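Local atomic coordinates of transcriptional regulator (Thermus thermophilus, PDB entry 2H0A), a protein that probably represses transcription as a CcpA-like regulator, with a two-lobed periplasmic-binding-protein-like fold of the kind that senses a small effector. Residues E19-V24 / R239-L244; Q28-A33 / L243-M248; V94-R99 / L213-H218. One frame throughout, in Å; residues are numbered along the deposited sequence.

Interaction 1 of 3, residues E19-V24 / R239-L244; sequences EGIEGV and RAAQLL
V24 and I21, one helical turn apart, approach the same methyl group, CB of A241. V24 CG1 stands 3.6 Å from A241 CB, and V24 CB is almost as near at 3.7 Å, so the valine meets the alanine along one side of its isopropyl group and not by a single methyl. Rotation about the first torsion decides which branch does this: at 173° CG1 lies trans to the valine nitrogen and extends to the facing helix, whereas CG2 is turned back beside that nitrogen. I21 uses its short branch. CG2 lies 4.1 Å from A241 CB, while CG1, held beside its own backbone N (chi1 -65°), is not the branch that meets A241; the I21 side chain also touches I60 and L32 of the sheet beneath. V24 CG1 additionally passes 4.1 Å from the backbone N of Q242.

The backbones come close here: the CA atoms of I21 and A241 are 5.4 Å apart, and the axes of 19-24 and 239-244 approach to 8.3 Å at a crossing angle of -43°. Both helices pack on parallel strands of the N-terminal lobe, with L244 touching I60 and V82 and A240 touching V84. With neither a charge pair nor a hydrogen bond between the segments, the contact rests on dispersion and on burial of branched aliphatic groups against a residue small enough to admit them.

Interaction 2 of 3, residues Q28-A33 / L243-M248; sequences QRYDLA and LLLERM
L245 lays its CD2 methyl over one face of the Y30 ring, 4.0 Å from the centroid and 29° off the normal, which fits a CH-pi contact. M248 approaches from the same side of the ring plane but more obliquely: its SD is 4.9 Å from the Y30 centroid at 53° from the normal, a Met-aromatic contact. The thioether end, bent at its last torsion, turns its methyl to the ring as well, although the modelled distance there is too short to be trusted. The other methyl of L245 serves Q28: CD1 lies 4.0 Å from Q28 CB, against the aliphatic part of the glutamine. L245 thus splits its fork between two partners, CD2 to the ring and CD1 to the chain beside it. Replacing Y30 by alanine would probably leave L245 CD2 and the M248 thioether without the surface they pack on and open a gap at this end of the helix.

These residues join the turn ahead of strand 31-34, an edge strand of the sheet in this chain, to the last turns of helix 233-248, within the N-terminal alpha/beta lobe of a periplasmic-binding-protein-like fold.

Farther out, the Q28 amide oxygen OE1 accepts a hydrogen bond from R249 NH2, just beyond the helix. Backbone hydrogen bonds of D31 with T1 and S3 pair the strand that follows Y30 with strand 2-6 at the start of the chain. M248 also touches D57 and P80, and the same helix makes salt bridges from E246 to R256 and from R247 to D92.

Interaction 3 of 3, residues V94-R99 / L213-H218; sequences VYLDNR and LGFDGH
The F215 ring has L96 at its edge and N98 at an oblique angle. L96 CD2 lies near the ring plane, a loose 4.4 Å from F215 CE1. The carboxamide of N98 crosses the phenylalanine with its plane only 24° from that of the ring, and its OD1 is 3.4 Å from F215 CZ. That oxygen is the acceptor for R137 NE, and R137 makes a cation-pi contact with F215, so one arginine contacts both and probably helps set their relative placement. The F215 torsion contributes: with CG opposite the backbone N (chi1 -160°), the ring extends from the end of its strand to the facing segment. Within 213-218, one face of the H218 ring carries D216 CB, two residues back, 3.6 Å above its plane.

Both segments leave the ends of strands. On one side D97, centre of an inverse gamma turn, caps L100 N at the entry to helix 99-109; on the other, R16 of helix 12-25 binds D216 O and H218 ND1. Such strand-end loops, their contact centred about 4 Å from the centre of the folded chain, are characteristic of the junction between the two lobes of LacI/GalR-type regulators, where the effector cleft probably lies.

In the fold
From the N terminus, helix 12-25 comes first and is met much later by helix 233-248, closing interaction 1 over 215 residues; the turn 28-30, just ahead of strand 31-34, follows and meets the last turns of the same helix in interaction 2. Since interaction 1 both opens and closes first, the two loops cross, sharing L243 and L244, and their centres lie about 8 Å apart. Interaction 3, joining 94-99 to 213-218, falls wholly within both loops. Its centre is about 18 Å from that of interaction 1, yet V94 CG1 touches A240 CA at 3.6 Å. Interactions 1 and 2 tie a late helix into the N-terminal lobe, while interaction 3 links the strand ends between the lobes.

Interaction 1 of 3, residues E19-V24 / R239-L244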
loop_
_atom_site.group_PDB
_atom_site.type_symbol
_atom_site.label_atom_id
_atom_site.label_comp_id
_atom_site.label_asym_id
_atom_site.label_seq_id
_atom_site.Cartn_x
_atom_site.Cartn_y
_atom_site.Cartn_z
ATOM N N GLU A 19 -14.434 -13.141 -1.540
ATOM C CA GLU A 19 -15.200 -13.761 -2.607
ATOM C C GLU A 19 -15.604 -15.121 -2.065
ATOM O O GLU A 19 -16.717 -15.594 -2.306
ATOM C CB GLU A 19 -14.347 -13.944 -3.860
ATOM C CG GLU A 19 -15.103 -14.559 -5.035
ATOM C CD GLU A 19 -14.249 -14.671 -6.294
ATOM O OE1 GLU A 19 -13.748 -13.627 -6.765
ATOM O OE2 GLU A 19 -14.080 -15.800 -6.814
ATOM N N GLY A 20 -14.688 -15.733 -1.313
ATOM C CA GLY A 20 -14.944 -17.033 -0.726
ATOM C C GLY A 20 -16.052 -16.985 0.306
ATOM O O GLY A 20 -16.860 -17.904 0.390
ATOM N N ILE A 21 -16.092 -15.913 1.090
ATOM C CA ILE A 21 -17.108 -15.737 2.124
ATOM C C ILE A 21 -18.453 -15.373 1.511
ATOM O O ILE A 21 -19.483 -15.942 1.875
ATOM C CB ILE A 21 -16.714 -14.619 3.109
ATOM C CG1 ILE A 21 -15.457 -15.020 3.883
ATOM C CG2 ILE A 21 -17.862 -14.335 4.045
ATOM C CD1 ILE A 21 -14.901 -13.934 4.771
ATOM N N GLU A 22 -18.444 -14.415 0.586
ATOM C CA GLU A 22 -19.674 -13.987 -0.074
ATOM C C GLU A 22 -20.332 -15.174 -0.748
ATOM O O GLU A 22 -21.521 -15.424 -0.576
ATOM C CB GLU A 22 -19.382 -12.920 -1.128
ATOM C CG GLU A 22 -18.796 -11.635 -0.564
ATOM C CD GLU A 22 -18.760 -10.511 -1.592
ATOM O OE1 GLU A 22 -18.215 -10.726 -2.699
ATOM O OE2 GLU A 22 -19.273 -9.409 -1.291
ATOM N N GLY A 23 -19.543 -15.900 -1.529
ATOM C CA GLY A 23 -20.067 -17.063 -2.212
ATOM C C GLY A 23 -20.892 -17.907 -1.267
ATOM O O GLY A 23 -21.981 -18.361 -1.622
ATOM N N VAL A 24 -20.381 -18.107 -0.058
ATOM C CA VAL A 24 -21.085 -18.908 0.928
ATOM C C VAL A 24 -22.241 -18.164 1.583
ATOM O O VAL A 24 -23.398 -18.497 1.351
ATOM C CB VAL A 24 -20.115 -19.420 2.019
ATOM C CG1 VAL A 24 -20.875 -20.118 3.134
ATOM C CG2 VAL A 24 -19.126 -20.380 1.401
ATOM N N ARG A 239 -14.815 -21.676 4.059
ATOM C CA ARG A 239 -14.832 -22.516 5.253
ATOM C C ARG A 239 -15.084 -21.648 6.476
ATOM O O ARG A 239 -15.835 -22.026 7.376
ATOM C CB ARG A 239 -13.505 -23.265 5.414
ATOM C CG ARG A 239 -13.399 -24.079 6.706
ATOM C CD ARG A 239 -14.587 -25.043 6.877
ATOM N NE ARG A 239 -14.734 -25.934 5.726
ATOM C CZ ARG A 239 -15.734 -26.790 5.562
ATOM N NH1 ARG A 239 -16.689 -26.880 6.482
ATOM N NH2 ARG A 239 -15.787 -27.542 4.474
ATOM N N ALA A 240 -14.448 -20.480 6.501
ATOM C CA ALA A 240 -14.617 -19.534 7.598
ATOM C C ALA A 240 -16.090 -19.140 7.713
ATOM O O ALA A 240 -16.631 -19.013 8.808
ATOM C CB ALA A 240 -13.780 -18.307 7.342
ATOM N N ALA A 241 -16.735 -18.947 6.568
ATOM C CA ALA A 241 -18.140 -18.582 6.553
ATOM C C ALA A 241 -19.018 -19.713 7.108
ATOM O O ALA A 241 -19.862 -19.479 7.977
ATOM C CB ALA A 241 -18.571 -18.227 5.126
ATOM N N GLN A 242 -18.813 -20.934 6.613
ATOM C CA GLN A 242 -19.596 -22.087 7.055
ATOM C C GLN A 242 -19.557 -22.292 8.560
ATOM O O GLN A 242 -20.591 -22.508 9.181
ATOM C CB GLN A 242 -19.115 -23.363 6.361
ATOM C CG GLN A 242 -19.855 -24.629 6.813
ATOM C CD GLN A 242 -21.332 -24.668 6.407
ATOM O OE1 GLN A 242 -22.133 -25.374 7.029
ATOM N NE2 GLN A 242 -21.691 -23.928 5.358
ATOM N N LEU A 243 -18.365 -22.235 9.141
ATOM C CA LEU A 243 -18.212 -22.407 10.582
ATOM C C LEU A 243 -19.045 -21.362 11.289
ATOM O O LEU A 243 -19.747 -21.666 12.249
ATOM C CB LEU A 243 -16.748 -22.246 11.006
ATOM C CG LEU A 243 -15.736 -23.321 10.601
ATOM C CD1 LEU A 243 -14.334 -22.808 10.829
ATOM C CD2 LEU A 243 -15.975 -24.585 11.398
ATOM N N LEU A 244 -18.962 -20.127 10.799
ATOM C CA LEU A 244 -19.702 -19.012 11.376
ATOM C C LEU A 244 -21.195 -19.308 11.394
ATOM O O LEU A 244 -21.855 -19.115 12.416
ATOM C CB LEU A 244 -19.444 -17.737 10.575
ATOM C CG LEU A 244 -20.034 -16.458 11.163
ATOM C CD1 LEU A 244 -19.381 -16.158 12.496
ATOM C CD2 LEU A 244 -19.822 -15.315 10.199
#

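Interaction 2 of 3, residues Q28-A33 / L243-M248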
loop_
_atom_site.group_PDB
_atom_site.type_symbol
_atom_site.label_atom_id
_atom_site.label_comp_id
_atom_site.label_asym_id
_atom_site.label_seq_id
_atom_site.Cartn_x
_atom_site.Cartn_y
_atom_site.Cartn_z
ATOM N N GLN A 28 -26.955 -18.441 1.791
ATOM C CA GLN A 28 -27.797 -18.645 2.965
ATOM C C GLN A 28 -28.559 -17.383 3.326
ATOM O O GLN A 28 -29.064 -17.247 4.441
ATOM C CB GLN A 28 -26.940 -19.083 4.156
ATOM C CG GLN A 28 -26.241 -20.404 3.932
ATOM C CD GLN A 28 -27.205 -21.490 3.511
ATOM O OE1 GLN A 28 -28.263 -21.661 4.114
ATOM N NE2 GLN A 28 -26.844 -22.238 2.480
ATOM N N ARG A 29 -28.620 -16.458 2.372
ATOM C CA ARG A 29 -29.321 -15.187 2.537
ATOM C C ARG A 29 -28.783 -14.245 3.615
ATOM O O ARG A 29 -29.554 -13.520 4.241
ATOM C CB ARG A 29 -30.810 -15.438 2.794
ATOM C CG ARG A 29 -31.513 -16.194 1.690
ATOM C CD ARG A 29 -32.986 -16.366 2.002
ATOM N NE ARG A 29 -33.679 -17.082 0.934
ATOM C CZ ARG A 29 -34.997 -17.268 0.885
ATOM N NH1 ARG A 29 -35.775 -16.789 1.851
ATOM N NH2 ARG A 29 -35.537 -17.929 -0.134
ATOM N N TYR A 30 -27.474 -14.255 3.845
ATOM C CA TYR A 30 -26.892 -13.350 4.831
ATOM C C TYR A 30 -26.206 -12.206 4.098
ATOM O O TYR A 30 -25.714 -12.382 2.982
ATOM C CB TYR A 30 -25.863 -14.063 5.716
ATOM C CG TYR A 30 -26.442 -14.770 6.921
ATOM C CD1 TYR A 30 -27.143 -15.967 6.783
ATOM C CD2 TYR A 30 -26.281 -14.244 8.200
ATOM C CE1 TYR A 30 -27.670 -16.628 7.894
ATOM C CE2 TYR A 30 -26.806 -14.894 9.318
ATOM C CZ TYR A 30 -27.496 -16.084 9.157
ATOM O OH TYR A 30 -28.005 -16.732 10.256
ATOM N N ASP A 31 -26.188 -11.031 4.720
ATOM C CA ASP A 31 -25.544 -9.866 4.124
ATOM C C ASP A 31 -24.152 -9.706 4.711
ATOM O O ASP A 31 -23.926 -10.012 5.880
ATOM C CB ASP A 31 -26.367 -8.597 4.382
ATOM C CG ASP A 31 -27.472 -8.399 3.357
ATOM O OD2 ASP A 31 -27.406 -7.407 2.595
ATOM N N LEU A 32 -23.220 -9.221 3.901
ATOM C CA LEU A 32 -21.848 -9.045 4.356
ATOM C C LEU A 32 -21.466 -7.583 4.577
ATOM O O LEU A 32 -21.618 -6.748 3.686
ATOM C CB LEU A 32 -20.893 -9.672 3.343
ATOM C CG LEU A 32 -19.461 -9.901 3.820
ATOM C CD1 LEU A 32 -19.477 -10.844 5.012
ATOM C CD2 LEU A 32 -18.629 -10.475 2.682
ATOM N N ALA A 33 -20.964 -7.282 5.771
ATOM C CA ALA A 33 -20.545 -5.926 6.109
ATOM C C ALA A 33 -19.025 -5.863 6.227
ATOM O O ALA A 33 -18.439 -6.334 7.201
ATOM C CB ALA A 33 -21.197 -5.485 7.409
ATOM N N LEU A 243 -18.365 -22.235 9.141
ATOM C CA LEU A 243 -18.212 -22.407 10.582
ATOM C C LEU A 243 -19.045 -21.362 11.289
ATOM O O LEU A 243 -19.747 -21.666 12.249
ATOM C CB LEU A 243 -16.748 -22.246 11.006
ATOM C CG LEU A 243 -15.736 -23.321 10.601
ATOM C CD1 LEU A 243 -14.334 -22.808 10.829
ATOM C CD2 LEU A 243 -15.975 -24.585 11.398
ATOM N N LEU A 244 -18.962 -20.127 10.799
ATOM C CA LEU A 244 -19.702 -19.012 11.376
ATOM C C LEU A 244 -21.195 -19.308 11.394
ATOM O O LEU A 244 -21.855 -19.115 12.416
ATOM C CB LEU A 244 -19.444 -17.737 10.575
ATOM C CG LEU A 244 -20.034 -16.458 11.163
ATOM C CD1 LEU A 244 -19.381 -16.158 12.496
ATOM C CD2 LEU A 244 -19.822 -15.315 10.199
ATOM N N LEU A 245 -21.711 -19.768 10.256
ATOM C CA LEU A 245 -23.121 -20.117 10.104
ATOM C C LEU A 245 -23.513 -21.155 11.128
ATOM O O LEU A 245 -24.509 -21.003 11.839
ATOM C CB LEU A 245 -23.389 -20.704 8.725
ATOM C CG LEU A 245 -23.668 -19.769 7.553
ATOM C CD1 LEU A 245 -23.900 -20.612 6.309
ATOM C CD2 LEU A 245 -24.896 -18.907 7.853
ATOM N N GLU A 246 -22.730 -22.227 11.181
ATOM C CA GLU A 246 -22.994 -23.306 12.118
ATOM C C GLU A 246 -23.145 -22.708 13.503
ATOM O O GLU A 246 -24.065 -23.043 14.240
ATOM C CB GLU A 246 -21.848 -24.319 12.088
ATOM C CG GLU A 246 -21.928 -25.294 10.921
ATOM C CD GLU A 246 -20.581 -25.894 10.550
ATOM O OE1 GLU A 246 -19.666 -25.910 11.398
ATOM O OE2 GLU A 246 -20.439 -26.359 9.401
ATOM N N ARG A 247 -22.246 -21.796 13.838
ATOM C CA ARG A 247 -22.278 -21.156 15.136
ATOM C C ARG A 247 -23.466 -20.191 15.256
ATOM O O ARG A 247 -24.138 -20.150 16.289
ATOM C CB ARG A 247 -20.962 -20.416 15.372
ATOM C CG ARG A 247 -20.346 -20.710 16.722
ATOM C CD ARG A 247 -19.295 -21.811 16.673
ATOM N NE ARG A 247 -19.242 -22.532 17.944
ATOM C CZ ARG A 247 -18.167 -23.142 18.430
ATOM N NH1 ARG A 247 -17.022 -23.133 17.771
ATOM N NH2 ARG A 247 -18.240 -23.769 19.589
ATOM N N MET A 248 -23.725 -19.419 14.204
ATOM C CA MET A 248 -24.837 -18.476 14.236
ATOM C C MET A 248 -26.156 -19.227 14.295
ATOM O O MET A 248 -27.167 -18.691 14.747
ATOM C CB MET A 248 -24.820 -17.549 13.010
ATOM C CG MET A 248 -23.672 -16.533 12.994
ATOM S SD MET A 248 -23.858 -15.196 11.780
ATOM C CE MET A 248 -24.028 -16.101 10.249
#

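Interaction 3 of 3, residues V94-R99 / L213-H218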
loop_
_atom_site.group_PDB
_atom_site.type_symbol
_atom_site.label_atom_id
_atom_site.label_comp_id
_atom_site.label_asym_id
_atom_site.label_seq_id
_atom_site.Cartn_x
_atom_site.Cartn_y
_atom_site.Cartn_z
ATOM N N VAL A 94 -9.655 -20.961 10.893
ATOM C CA VAL A 94 -9.264 -21.633 9.671
ATOM C C VAL A 94 -7.901 -20.994 9.385
ATOM O O VAL A 94 -7.696 -19.808 9.646
ATOM C CB VAL A 94 -10.295 -21.396 8.525
ATOM C CG1 VAL A 94 -11.472 -20.628 9.055
ATOM C CG2 VAL A 94 -9.649 -20.696 7.336
ATOM N N TYR A 95 -6.951 -21.782 8.902
ATOM C CA TYR A 95 -5.618 -21.255 8.628
ATOM C C TYR A 95 -4.866 -22.180 7.693
ATOM O O TYR A 95 -5.279 -23.312 7.469
ATOM C CB TYR A 95 -4.823 -21.107 9.925
ATOM C CG TYR A 95 -4.636 -22.417 10.647
ATOM C CD1 TYR A 95 -5.674 -22.968 11.407
ATOM C CD2 TYR A 95 -3.448 -23.136 10.528
ATOM C CE1 TYR A 95 -5.531 -24.204 12.026
ATOM C CE2 TYR A 95 -3.298 -24.379 11.141
ATOM C CZ TYR A 95 -4.344 -24.908 11.888
ATOM O OH TYR A 95 -4.219 -26.148 12.474
ATOM N N LEU A 96 -3.752 -21.684 7.162
ATOM C CA LEU A 96 -2.924 -22.448 6.242
ATOM C C LEU A 96 -1.626 -22.899 6.887
ATOM O O LEU A 96 -1.099 -22.226 7.766
ATOM C CB LEU A 96 -2.576 -21.596 5.024
ATOM C CG LEU A 96 -1.922 -22.387 3.892
ATOM C CD1 LEU A 96 -3.000 -22.762 2.900
ATOM C CD2 LEU A 96 -0.845 -21.577 3.215
ATOM N N ASP A 97 -1.110 -24.039 6.442
ATOM C CA ASP A 97 0.162 -24.544 6.952
ATOM C C ASP A 97 1.251 -23.858 6.120
ATOM O O ASP A 97 1.742 -24.418 5.138
ATOM C CB ASP A 97 0.259 -26.060 6.762
ATOM C CG ASP A 97 1.466 -26.662 7.467
ATOM O OD1 ASP A 97 2.572 -26.088 7.389
ATOM O OD2 ASP A 97 1.311 -27.725 8.097
ATOM N N ASN A 98 1.614 -22.640 6.511
ATOM C CA ASN A 98 2.633 -21.878 5.798
ATOM C C ASN A 98 4.040 -22.443 5.875
ATOM O O ASN A 98 4.840 -22.199 4.979
ATOM C CB ASN A 98 2.640 -20.429 6.287
ATOM C CG ASN A 98 1.622 -19.569 5.563
ATOM O OD1 ASN A 98 1.833 -19.168 4.414
ATOM N ND2 ASN A 98 0.502 -19.295 6.224
ATOM N N ARG A 99 4.350 -23.181 6.941
ATOM C CA ARG A 99 5.683 -23.770 7.086
ATOM C C ARG A 99 5.826 -24.780 5.960
ATOM O O ARG A 99 6.861 -24.860 5.299
ATOM C CB ARG A 99 5.838 -24.467 8.435
ATOM C CG ARG A 99 7.283 -24.602 8.873
ATOM C CD ARG A 99 7.446 -25.652 9.946
ATOM N NE ARG A 99 8.756 -25.578 10.590
ATOM C CZ ARG A 99 9.120 -24.624 11.445
ATOM N NH1 ARG A 99 8.271 -23.651 11.772
ATOM N NH2 ARG A 99 10.334 -24.647 11.977
ATOM N N LEU A 213 9.686 -18.186 -8.207
ATOM C CA LEU A 213 8.693 -18.961 -7.495
ATOM C C LEU A 213 8.008 -18.047 -6.497
ATOM O O LEU A 213 8.635 -17.592 -5.542
ATOM C CB LEU A 213 9.359 -20.117 -6.753
ATOM C CG LEU A 213 8.433 -21.026 -5.947
ATOM C CD1 LEU A 213 7.390 -21.655 -6.860
ATOM C CD2 LEU A 213 9.256 -22.110 -5.271
ATOM N N GLY A 214 6.730 -17.772 -6.733
ATOM C CA GLY A 214 5.971 -16.916 -5.838
ATOM C C GLY A 214 5.237 -17.709 -4.767
ATOM O O GLY A 214 5.427 -18.911 -4.627
ATOM N N PHE A 215 4.396 -17.019 -4.004
ATOM C CA PHE A 215 3.607 -17.621 -2.936
ATOM C C PHE A 215 2.252 -16.942 -3.117
ATOM O O PHE A 215 2.195 -15.820 -3.581
ATOM C CB PHE A 215 4.314 -17.438 -1.598
ATOM C CG PHE A 215 3.870 -18.395 -0.547
ATOM C CD1 PHE A 215 2.603 -18.292 0.021
ATOM C CD2 PHE A 215 4.716 -19.421 -0.132
ATOM C CE1 PHE A 215 2.185 -19.202 0.993
ATOM C CE2 PHE A 215 4.307 -20.340 0.839
ATOM C CZ PHE A 215 3.039 -20.229 1.402
ATOM N N ASP A 216 1.182 -17.644 -2.755
ATOM C CA ASP A 216 -0.204 -17.170 -2.862
ATOM C C ASP A 216 -1.103 -17.581 -4.026
ATOM O O ASP A 216 -2.289 -17.293 -4.027
ATOM C CB ASP A 216 -0.291 -15.667 -3.161
ATOM C CG ASP A 216 -0.174 -14.796 -1.912
ATOM O OD1 ASP A 216 -0.354 -15.285 -0.771
ATOM O OD2 ASP A 216 0.082 -13.587 -2.078
ATOM N N GLY A 217 -0.539 -18.250 -5.022
ATOM C CA GLY A 217 -1.354 -18.697 -6.134
ATOM C C GLY A 217 -2.454 -17.794 -6.678
ATOM O O GLY A 217 -3.532 -18.267 -7.054
ATOM N N HIS A 218 -2.225 -16.486 -6.647
ATOM C CA HIS A 218 -3.213 -15.532 -7.135
ATOM C C HIS A 218 -3.624 -15.751 -8.579
ATOM O O HIS A 218 -2.852 -16.270 -9.382
ATOM C CB HIS A 218 -2.704 -14.097 -6.998
ATOM C CG HIS A 218 -2.668 -13.605 -5.592
ATOM N ND1 HIS A 218 -3.627 -13.942 -4.663
ATOM C CD2 HIS A 218 -1.800 -12.784 -4.958
ATOM C CE1 HIS A 218 -3.350 -13.352 -3.514
ATOM N NE2 HIS A 218 -2.247 -12.644 -3.667
#